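Local atomic coordinates of Lin1944 protein (Listeria innocua, PDB entry 3D7L), a protein that is of uncharacterised function but, as a member of the short-chain dehydrogenase/reductase family, is probably an oxidoreductase. Residues 135-139 / 151-155; 93-97 / 110-114; 115-119 / 198-202. All coordinates share one frame; numbering follows the deposited sequence.

Three contacts hold helices and a loop onto neighbouring strands of one parallel, Rossmann-type sheet, in which strands 108-113, 151-157 and 198-201 lie side by side. Interactions 1 and 2 are buried. Each sets a helix against a strand, and they meet where F138 packs on V97. Interaction 2 couples a two-bond amide clasp to aromatic and aliphatic packing near the chain's centre; interaction 1 is mainly aliphatic, with two waters bridging at one end. Interaction 3, farther out and partly exposed, joins a loop to this chain's last strand and the C-terminus through a tyrosine ring and a carboxylate. It touches interaction 1 where M118 meets T136, and all three lie near the second subunit.

Interaction 1 (135-139 / 151-155)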
ATOM      1  N   VAL D 135       1.546   1.277  -3.849  1.00 28.02           N
ATOM      2  CA  VAL D 135       2.061   1.309  -5.222  1.00 27.85           C
ATOM      3  C   VAL D 135       3.593   1.460  -5.226  1.00 27.98           C
ATOM      4  O   VAL D 135       4.302   0.821  -6.048  1.00 27.56           O
ATOM      5  CB  VAL D 135       1.300   2.376  -6.070  1.00 28.68           C
ATOM      6  CG1 VAL D 135       1.963   2.609  -7.444  1.00 27.44           C
ATOM      7  CG2 VAL D 135      -0.177   1.923  -6.284  1.00 27.58           C
ATOM      8  N   THR D 136       4.114   2.224  -4.259  1.00 27.81           N
ATOM      9  CA  THR D 136       5.564   2.475  -4.168  1.00 27.30           C
ATOM     10  C   THR D 136       6.267   1.149  -3.889  1.00 27.57           C
ATOM     11  O   THR D 136       7.212   0.760  -4.612  1.00 27.67           O
ATOM     12  CB  THR D 136       5.920   3.515  -3.066  1.00 27.31           C
ATOM     13  OG1 THR D 136       5.328   4.786  -3.374  1.00 28.10           O
ATOM     14  CG2 THR D 136       7.402   3.702  -2.942  1.00 25.49           C
ATOM     15  N   ALA D 137       5.779   0.460  -2.863  1.00 26.79           N
ATOM     16  CA  ALA D 137       6.342  -0.818  -2.415  1.00 27.18           C
ATOM     17  C   ALA D 137       6.189  -1.941  -3.440  1.00 26.73           C
ATOM     18  O   ALA D 137       7.127  -2.712  -3.632  1.00 28.62           O
ATOM     19  CB  ALA D 137       5.734  -1.228  -1.092  1.00 25.88           C
ATOM     20  N   PHE D 138       5.023  -2.048  -4.069  1.00 26.77           N
ATOM     21  CA  PHE D 138       4.809  -3.007  -5.179  1.00 27.27           C
ATOM     22  C   PHE D 138       5.859  -2.851  -6.279  1.00 26.42           C
ATOM     23  O   PHE D 138       6.501  -3.816  -6.674  1.00 27.23           O
ATOM     24  CB  PHE D 138       3.406  -2.880  -5.817  1.00 26.93           C
ATOM     25  CG  PHE D 138       3.232  -3.722  -7.078  1.00 27.75           C
ATOM     26  CD1 PHE D 138       3.027  -5.109  -6.986  1.00 27.22           C
ATOM     27  CD2 PHE D 138       3.321  -3.141  -8.356  1.00 27.15           C
ATOM     28  CE1 PHE D 138       2.888  -5.905  -8.150  1.00 27.53           C
ATOM     29  CE2 PHE D 138       3.195  -3.918  -9.523  1.00 25.41           C
ATOM     30  CZ  PHE D 138       2.972  -5.310  -9.425  1.00 25.73           C
ATOM     31  N   ALA D 139       6.024  -1.628  -6.754  1.00 26.37           N
ATOM     32  CA  ALA D 139       6.982  -1.288  -7.823  1.00 25.98           C
ATOM     33  C   ALA D 139       8.442  -1.604  -7.469  1.00 25.94           C
ATOM     34  O   ALA D 139       9.179  -2.159  -8.295  1.00 24.57           O
ATOM     35  CB  ALA D 139       6.843   0.190  -8.192  1.00 26.50           C
ATOM     36  N   ARG D 151      11.665  -2.462 -17.011  1.00 27.75           N
ATOM     37  CA  ARG D 151      11.878  -1.625 -15.814  1.00 26.72           C
ATOM     38  C   ARG D 151      10.564  -1.112 -15.255  1.00 26.70           C
ATOM     39  O   ARG D 151       9.551  -1.043 -15.973  1.00 26.19           O
ATOM     40  CB  ARG D 151      12.825  -0.458 -16.121  1.00 26.56           C
ATOM     41  CG  ARG D 151      14.157  -0.890 -16.797  1.00 24.49           C
ATOM     42  CD  ARG D 151      15.030   0.328 -17.194  1.00 25.49           C
ATOM     43  NE  ARG D 151      14.404   1.061 -18.280  1.00 24.44           N
ATOM     44  CZ  ARG D 151      13.746   2.219 -18.170  1.00 26.05           C
ATOM     45  NH1 ARG D 151      13.650   2.862 -17.017  1.00 26.18           N
ATOM     46  NH2 ARG D 151      13.215   2.759 -19.249  1.00 25.47           N
ATOM     47  N   ILE D 152      10.565  -0.773 -13.965  1.00 26.94           N
ATOM     48  CA  ILE D 152       9.368  -0.192 -13.342  1.00 26.51           C
ATOM     49  C   ILE D 152       9.752   0.817 -12.257  1.00 26.86           C
ATOM     50  O   ILE D 152      10.500   0.493 -11.322  1.00 26.59           O
ATOM     51  CB  ILE D 152       8.382  -1.295 -12.789  1.00 26.87           C
ATOM     52  CG1 ILE D 152       7.206  -0.650 -12.034  1.00 25.39           C
ATOM     53  CG2 ILE D 152       9.131  -2.298 -11.842  1.00 27.33           C
ATOM     54  CD1 ILE D 152       6.006  -1.587 -11.860  1.00 24.68           C
ATOM     55  N   ASN D 153       9.239   2.038 -12.398  1.00 26.71           N
ATOM     56  CA  ASN D 153       9.474   3.095 -11.408  1.00 27.10           C
ATOM     57  C   ASN D 153       8.165   3.782 -11.016  1.00 25.92           C
ATOM     58  O   ASN D 153       7.154   3.592 -11.673  1.00 26.20           O
ATOM     59  CB  ASN D 153      10.422   4.172 -11.965  1.00 26.30           C
ATOM     60  CG  ASN D 153      11.760   3.616 -12.399  1.00 28.53           C
ATOM     61  OD1 ASN D 153      12.523   3.106 -11.575  1.00 28.41           O
ATOM     62  ND2 ASN D 153      12.071   3.740 -13.696  1.00 29.28           N
ATOM     63  N   THR D 154       8.196   4.589  -9.964  1.00 25.53           N
ATOM     64  CA  THR D 154       7.039   5.398  -9.621  1.00 26.16           C
ATOM     65  C   THR D 154       7.434   6.871  -9.575  1.00 25.99           C
ATOM     66  O   THR D 154       8.597   7.206  -9.313  1.00 26.64           O
ATOM     67  CB  THR D 154       6.370   4.992  -8.277  1.00 25.12           C
ATOM     68  OG1 THR D 154       7.328   5.011  -7.224  1.00 28.27           O
ATOM     69  CG2 THR D 154       5.768   3.616  -8.377  1.00 27.27           C
ATOM     70  N   VAL D 155       6.472   7.735  -9.851  1.00 25.82           N
ATOM     71  CA  VAL D 155       6.660   9.174  -9.726  1.00 27.06           C
ATOM     72  C   VAL D 155       5.710   9.660  -8.626  1.00 27.19           C
ATOM     73  O   VAL D 155       4.521   9.326  -8.635  1.00 28.19           O
ATOM     74  CB  VAL D 155       6.458   9.898 -11.063  1.00 26.78           C
ATOM     75  CG1 VAL D 155       6.504  11.447 -10.875  1.00 26.00           C
ATOM     76  CG2 VAL D 155       7.518   9.427 -12.086  1.00 23.74           C
TER
HETATM   77  O   HOH W   1       6.540   6.390  -5.127  1.00 19.28           O
HETATM   78  O   HOH W   2       8.539   2.637  -6.027  1.00 25.83           O
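I152 and T154 take A139 and V135 of helix 126-142 against strand 151-157, the second half of the beta-alpha-beta unit 108-113, 126-142, 151-157 in the Rossmann-type fold. The two segments run nearly antiparallel, at 160°. At I152 both branches touch A139: I152 CG2 lies 3.6 Å from A139 O, while I152 CG1, anti to the backbone N, comes to 3.9 Å from A139 CB. I152 CD1 reaches obliquely to F138 CE2 at 4.3 Å; the F138 ring itself also lies against helix 79-100. T154 then closes the contact. T154 CG2, its methyl, is 3.6 Å from A139 CB and 4.0 Å from V135 CG1, lodged between these two residues one helical turn apart. That leaves T154 OG1 between the backbone N and the carbonyl carbon (chi1 55°), where two waters meet it and carry the contact over to T136. One water donates to T136 O and also bonds T154 OG1. The other donates to T136 OG1, which is also bonded to N132 O, and this water sits 2.7 Å from T136 OG1 and 2.6 Å from T154 OG1.

Interaction 2 (93-97 / 110-114); sequences QINLV and FTLTT
Q93 clasps the backbone of T113 with both ends of its amide. Q93 NE2 donates to T113 O at 2.8 Å, almost straight at 175° and with the acceptor in the amide plane. Q93 OE1 accepts from T113 N at 3.0 Å, on a lone pair in its carbonyl plane. The extended side chain carries the amide across from the helix, and two bonds to one residue hold it flat and fix its rotation. S64 OG adds a second bond to OE1 and K89 O a second to NE2, so both ends of this buried amide are shared. Beside it, Q93 OE1 lies 3.9 Å from L112 CB. Farther along, V97 does the packing: V97 CG2 stands over one face of the F110 ring, 4.1 Å from the centroid and 22° off the normal, displaced toward the rim as a CH-pi contact. The same methyl meets L112 CD2 at 3.8 Å, while F110 CE1 comes to 3.7 Å from L96 O. The 93-97 and 110-113 segments run at 173°, nearly antiparallel, as expected for the helix of a beta-alpha-beta crossover from strand 59-64 in the Rossmann-type fold of short-chain dehydrogenases.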
ATOM      1  N   GLN D  93      -4.031   0.613 -10.679  1.00 28.54           N
ATOM      2  CA  GLN D  93      -2.672   0.801 -11.206  1.00 27.89           C
ATOM      3  C   GLN D  93      -1.840  -0.492 -11.151  1.00 27.30           C
ATOM      4  O   GLN D  93      -1.063  -0.784 -12.068  1.00 27.18           O
ATOM      5  CB  GLN D  93      -1.934   1.918 -10.475  1.00 28.13           C
ATOM      6  CG  GLN D  93      -2.462   3.306 -10.695  1.00 26.24           C
ATOM      7  CD  GLN D  93      -1.404   4.347 -10.309  1.00 28.30           C
ATOM      8  OE1 GLN D  93      -0.676   4.849 -11.170  1.00 25.42           O
ATOM      9  NE2 GLN D  93      -1.305   4.653  -9.003  1.00 23.37           N
ATOM     10  N   ILE D  94      -2.023  -1.277 -10.102  1.00 26.32           N
ATOM     11  CA  ILE D  94      -1.260  -2.519  -9.981  1.00 25.89           C
ATOM     12  C   ILE D  94      -1.687  -3.539 -11.034  1.00 26.51           C
ATOM     13  O   ILE D  94      -0.831  -4.179 -11.679  1.00 27.60           O
ATOM     14  CB  ILE D  94      -1.228  -3.046  -8.512  1.00 25.71           C
ATOM     15  CG1 ILE D  94      -0.274  -2.132  -7.688  1.00 26.17           C
ATOM     16  CG2 ILE D  94      -0.749  -4.499  -8.458  1.00 23.74           C
ATOM     17  CD1 ILE D  94      -0.349  -2.254  -6.207  1.00 28.63           C
ATOM     18  N   ASN D  95      -2.995  -3.624 -11.260  1.00 26.26           N
ATOM     19  CA  ASN D  95      -3.552  -4.481 -12.299  1.00 26.39           C
ATOM     20  C   ASN D  95      -3.075  -4.101 -13.683  1.00 26.64           C
ATOM     21  O   ASN D  95      -2.844  -4.981 -14.516  1.00 27.02           O
ATOM     22  CB  ASN D  95      -5.086  -4.566 -12.197  1.00 26.59           C
ATOM     23  CG  ASN D  95      -5.535  -5.426 -10.999  1.00 27.27           C
ATOM     24  OD1 ASN D  95      -4.715  -6.087 -10.385  1.00 28.73           O
ATOM     25  ND2 ASN D  95      -6.819  -5.394 -10.668  1.00 25.64           N
ATOM     26  N   LEU D  96      -2.861  -2.809 -13.939  1.00 26.79           N
ATOM     27  CA  LEU D  96      -2.257  -2.441 -15.230  1.00 26.83           C
ATOM     28  C   LEU D  96      -0.888  -3.091 -15.410  1.00 26.90           C
ATOM     29  O   LEU D  96      -0.478  -3.383 -16.535  1.00 26.94           O
ATOM     30  CB  LEU D  96      -2.137  -0.930 -15.406  1.00 26.42           C
ATOM     31  CG  LEU D  96      -3.381  -0.057 -15.412  1.00 27.49           C
ATOM     32  CD1 LEU D  96      -2.896   1.377 -15.372  1.00 28.56           C
ATOM     33  CD2 LEU D  96      -4.340  -0.301 -16.611  1.00 26.74           C
ATOM     34  N   VAL D  97      -0.169  -3.291 -14.306  1.00 27.14           N
ATOM     35  CA  VAL D  97       1.120  -3.993 -14.340  1.00 26.79           C
ATOM     36  C   VAL D  97       0.891  -5.505 -14.457  1.00 27.14           C
ATOM     37  O   VAL D  97       1.456  -6.152 -15.352  1.00 27.57           O
ATOM     38  CB  VAL D  97       1.988  -3.661 -13.101  1.00 26.84           C
ATOM     39  CG1 VAL D  97       3.186  -4.563 -13.033  1.00 26.43           C
ATOM     40  CG2 VAL D  97       2.386  -2.185 -13.102  1.00 25.88           C
ATOM     41  N   PHE D 110       7.368   0.218 -17.033  1.00 26.86           N
ATOM     42  CA  PHE D 110       6.142   0.751 -16.424  1.00 26.26           C
ATOM     43  C   PHE D 110       6.479   2.007 -15.611  1.00 26.10           C
ATOM     44  O   PHE D 110       7.497   2.042 -14.934  1.00 27.34           O
ATOM     45  CB  PHE D 110       5.522  -0.254 -15.441  1.00 26.37           C
ATOM     46  CG  PHE D 110       4.932  -1.465 -16.077  1.00 26.77           C
ATOM     47  CD1 PHE D 110       3.651  -1.433 -16.613  1.00 25.45           C
ATOM     48  CD2 PHE D 110       5.644  -2.663 -16.113  1.00 27.00           C
ATOM     49  CE1 PHE D 110       3.084  -2.562 -17.197  1.00 23.82           C
ATOM     50  CE2 PHE D 110       5.069  -3.808 -16.703  1.00 26.23           C
ATOM     51  CZ  PHE D 110       3.791  -3.745 -17.222  1.00 26.28           C
ATOM     52  N   THR D 111       5.622   3.027 -15.654  1.00 25.40           N
ATOM     53  CA  THR D 111       5.739   4.147 -14.710  1.00 24.87           C
ATOM     54  C   THR D 111       4.387   4.367 -14.039  1.00 25.77           C
ATOM     55  O   THR D 111       3.384   4.544 -14.725  1.00 26.83           O
ATOM     56  CB  THR D 111       6.193   5.429 -15.368  1.00 23.89           C
ATOM     57  OG1 THR D 111       7.331   5.159 -16.176  1.00 23.69           O
ATOM     58  CG2 THR D 111       6.534   6.493 -14.337  1.00 22.96           C
ATOM     59  N   LEU D 112       4.367   4.357 -12.702  1.00 26.64           N
ATOM     60  CA  LEU D 112       3.103   4.476 -11.949  1.00 27.88           C
ATOM     61  C   LEU D 112       3.066   5.761 -11.130  1.00 27.93           C
ATOM     62  O   LEU D 112       4.111   6.293 -10.791  1.00 27.64           O
ATOM     63  CB  LEU D 112       2.932   3.259 -11.042  1.00 26.58           C
ATOM     64  CG  LEU D 112       2.218   1.991 -11.523  1.00 30.34           C
ATOM     65  CD1 LEU D 112       2.183   1.734 -13.058  1.00 28.79           C
ATOM     66  CD2 LEU D 112       2.695   0.733 -10.721  1.00 30.09           C
ATOM     67  N   THR D 113       1.884   6.271 -10.791  1.00 28.52           N
ATOM     68  CA  THR D 113       1.848   7.546 -10.039  1.00 29.09           C
ATOM     69  C   THR D 113       1.506   7.319  -8.572  1.00 29.56           C
ATOM     70  O   THR D 113       0.597   6.567  -8.270  1.00 28.86           O
ATOM     71  CB  THR D 113       0.865   8.582 -10.653  1.00 29.65           C
ATOM     72  OG1 THR D 113       1.226   8.839 -12.018  1.00 31.59           O
ATOM     73  CG2 THR D 113       0.894   9.896  -9.871  1.00 28.90           C
ATOM     74  N   THR D 114       2.261   7.953  -7.665  1.00 29.70           N
ATOM     75  CA  THR D 114       1.957   7.883  -6.239  1.00 29.88           C
ATOM     76  C   THR D 114       1.560   9.301  -5.740  1.00 30.01           C
ATOM     77  O   THR D 114       0.593   9.881  -6.248  1.00 29.90           O
ATOM     78  CB  THR D 114       3.142   7.258  -5.448  1.00 30.18           C
ATOM     79  OG1 THR D 114       4.343   7.950  -5.785  1.00 31.44           O
ATOM     80  CG2 THR D 114       3.350   5.776  -5.806  1.00 29.47           C
TER

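Interaction 3 (115-119 / 198-202); sequences GIMME and SYQVY
I116 sets its CG1 over one face of the Y202 ring, the two side chains crossing at a slant. This CH-pi contact puts I116 CG1 3.6 Å from the Y202 ring centroid and only 13° off the normal. With CG1 anti to the backbone N (chi1 -158°), the torsion brings it over the ring centre, I116 CB approaching Y202 CE1 at 3.5 Å and I116 CD1 reaching Y202 CG. The opposite face of the ring is taken by CB of Q200, two residues earlier in the same segment, so the aromatic group is sandwiched. Y202 OH, which also bonds S156 OG, donates to E119 OE2 at 2.7 Å, meeting that oxygen on its anti side and somewhat out of the carboxylate plane. On the syn side Q200 NE2 donates to E119 OE2 at 2.8 Å, a bent bond of 134° with the acceptor tilted out of the amide plane. These contacts tie the loop after strand 108-113, at the C-terminal ends of the parallel strands of the Rossmann-type sheet, to strand 198-201, the last of the sheet within this chain, and to the C-terminal residue. Selenomethionine M118 brings its CE to 3.9 Å from Y202 OH, the two side chains crossing at about a right angle, and also touches A137 of the second subunit. Three donors thus meet E119 OE2 and would help to stabilise its negative charge, the third being a water that bridges E119 OE2, to which it donates at 3.0 Å, and S198 OG at 2.6 Å.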
ATOM      1  N   GLY D 115       2.295   9.865  -4.778  1.00 29.88           N
ATOM      2  CA  GLY D 115       1.981  11.191  -4.263  1.00 29.88           C
ATOM      3  C   GLY D 115       2.542  11.476  -2.879  1.00 31.07           C
ATOM      4  O   GLY D 115       2.720  10.560  -2.054  1.00 31.14           O
ATOM      5  N   ILE D 116       2.824  12.757  -2.632  1.00 30.60           N
ATOM      6  CA  ILE D 116       3.390  13.226  -1.368  1.00 30.79           C
ATOM      7  C   ILE D 116       2.535  12.856  -0.133  1.00 31.80           C
ATOM      8  O   ILE D 116       3.023  12.856   0.974  1.00 32.26           O
ATOM      9  CB  ILE D 116       3.617  14.771  -1.400  1.00 30.14           C
ATOM     10  CG1 ILE D 116       4.669  15.203  -0.353  1.00 29.64           C
ATOM     11  CG2 ILE D 116       2.287  15.500  -1.296  1.00 29.79           C
ATOM     12  CD1 ILE D 116       5.046  16.647  -0.388  1.00 30.51           C
HETATM   13  N   MSE D 117       1.268  12.538  -0.320  1.00 32.55           N
HETATM   14  CA  MSE D 117       0.415  12.287   0.844  1.00 34.94           C
HETATM   15  C   MSE D 117       0.845  11.080   1.677  1.00 33.83           C
HETATM   16  O   MSE D 117       0.537  11.014   2.864  1.00 34.36           O
HETATM   17  CB  MSE D 117      -1.043  12.161   0.445  1.00 34.37           C
HETATM   18  CG  MSE D 117      -1.683  13.500   0.315  1.00 36.97           C
HETATM   19 SE   MSE D 117      -3.567  13.314  -0.060  0.70 40.94          SE
HETATM   20  CE  MSE D 117      -3.503  13.488  -1.972  1.00 37.11           C
HETATM   21  N   MSE D 118       1.552  10.133   1.060  1.00 33.03           N
HETATM   22  CA  MSE D 118       2.160   9.027   1.811  1.00 32.91           C
HETATM   23  C   MSE D 118       3.344   9.429   2.713  1.00 32.45           C
HETATM   24  O   MSE D 118       3.693   8.677   3.618  1.00 33.18           O
HETATM   25  CB  MSE D 118       2.601   7.925   0.855  1.00 32.83           C
HETATM   26  CG  MSE D 118       3.770   8.361  -0.041  1.00 33.88           C
HETATM   27 SE   MSE D 118       4.486   6.873  -1.072  0.70 34.14          SE
HETATM   28  CE  MSE D 118       5.737   7.839  -2.190  1.00 32.96           C
ATOM     29  N   GLU D 119       3.977  10.578   2.453  1.00 32.47           N
ATOM     30  CA  GLU D 119       5.209  10.999   3.172  1.00 33.07           C
ATOM     31  C   GLU D 119       5.041  12.262   4.023  1.00 31.96           C
ATOM     32  O   GLU D 119       5.750  12.450   5.009  1.00 32.35           O
ATOM     33  CB  GLU D 119       6.359  11.273   2.194  1.00 33.55           C
ATOM     34  CG  GLU D 119       6.557  10.186   1.143  1.00 38.65           C
ATOM     35  CD  GLU D 119       8.030   9.976   0.725  1.00 43.94           C
ATOM     36  OE1 GLU D 119       8.879   9.767   1.640  1.00 46.59           O
ATOM     37  OE2 GLU D 119       8.319  10.001  -0.510  1.00 41.84           O
ATOM     38  N   SER D 198      11.547   5.385  -6.823  1.00 27.10           N
ATOM     39  CA  SER D 198      10.483   6.336  -6.500  1.00 26.79           C
ATOM     40  C   SER D 198      11.088   7.728  -6.711  1.00 27.35           C
ATOM     41  O   SER D 198      12.011   8.140  -5.990  1.00 27.36           O
ATOM     42  CB  SER D 198       9.996   6.128  -5.051  1.00 27.31           C
ATOM     43  OG  SER D 198       9.086   7.150  -4.647  1.00 25.57           O
ATOM     44  N   TYR D 199      10.616   8.420  -7.749  1.00 27.86           N
ATOM     45  CA  TYR D 199      11.093   9.746  -8.102  1.00 28.01           C
ATOM     46  C   TYR D 199      10.183  10.756  -7.450  1.00 28.70           C
ATOM     47  O   TYR D 199       9.074  10.991  -7.927  1.00 28.60           O
ATOM     48  CB  TYR D 199      11.074   9.949  -9.627  1.00 27.86           C
ATOM     49  CG  TYR D 199      12.039   9.056 -10.388  1.00 27.22           C
ATOM     50  CD1 TYR D 199      13.338   8.867  -9.935  1.00 27.35           C
ATOM     51  CD2 TYR D 199      11.654   8.416 -11.565  1.00 27.68           C
ATOM     52  CE1 TYR D 199      14.246   8.049 -10.626  1.00 28.56           C
ATOM     53  CE2 TYR D 199      12.560   7.594 -12.269  1.00 28.63           C
ATOM     54  CZ  TYR D 199      13.850   7.428 -11.792  1.00 26.92           C
ATOM     55  OH  TYR D 199      14.748   6.626 -12.448  1.00 26.97           O
ATOM     56  N   GLN D 200      10.640  11.344  -6.351  1.00 29.09           N
ATOM     57  CA  GLN D 200       9.846  12.336  -5.625  1.00 30.35           C
ATOM     58  C   GLN D 200      10.001  13.690  -6.330  1.00 29.79           C
ATOM     59  O   GLN D 200      11.104  14.073  -6.678  1.00 29.13           O
ATOM     60  CB  GLN D 200      10.369  12.460  -4.190  1.00 30.81           C
ATOM     61  CG  GLN D 200      10.461  11.137  -3.380  1.00 31.22           C
ATOM     62  CD  GLN D 200      11.328  11.308  -2.129  1.00 33.10           C
ATOM     63  OE1 GLN D 200      12.276  12.112  -2.115  1.00 37.84           O
ATOM     64  NE2 GLN D 200      10.993  10.593  -1.074  1.00 35.06           N
ATOM     65  N   VAL D 201       8.897  14.383  -6.595  1.00 29.67           N
ATOM     66  CA  VAL D 201       8.972  15.760  -7.123  1.00 29.71           C
ATOM     67  C   VAL D 201       8.252  16.634  -6.086  1.00 30.11           C
ATOM     68  O   VAL D 201       7.075  16.974  -6.259  1.00 29.97           O
ATOM     69  CB  VAL D 201       8.362  15.926  -8.567  1.00 29.14           C
ATOM     70  CG1 VAL D 201       8.650  17.319  -9.146  1.00 28.29           C
ATOM     71  CG2 VAL D 201       8.898  14.863  -9.545  1.00 27.68           C
ATOM     72  N   TYR D 202       8.961  16.970  -5.002  1.00 30.12           N
ATOM     73  CA  TYR D 202       8.332  17.668  -3.859  1.00 30.23           C
ATOM     74  C   TYR D 202       8.742  19.139  -3.762  1.00 31.03           C
ATOM     75  O   TYR D 202       8.045  19.977  -3.172  1.00 30.06           O
ATOM     76  CB  TYR D 202       8.618  16.959  -2.537  1.00 29.22           C
ATOM     77  CG  TYR D 202       8.097  15.527  -2.392  1.00 29.70           C
ATOM     78  CD1 TYR D 202       7.037  15.038  -3.181  1.00 27.19           C
ATOM     79  CD2 TYR D 202       8.652  14.669  -1.436  1.00 29.28           C
ATOM     80  CE1 TYR D 202       6.571  13.745  -3.041  1.00 26.46           C
ATOM     81  CE2 TYR D 202       8.187  13.338  -1.293  1.00 28.04           C
ATOM     82  CZ  TYR D 202       7.134  12.898  -2.090  1.00 28.72           C
ATOM     83  OH  TYR D 202       6.640  11.610  -1.951  1.00 26.68           O
ATOM     84  OXT TYR D 202       9.804  19.521  -4.282  1.00 32.07           O
TER
HETATM   85  O   HOH W   3       9.461   7.798  -2.115  1.00 34.44           O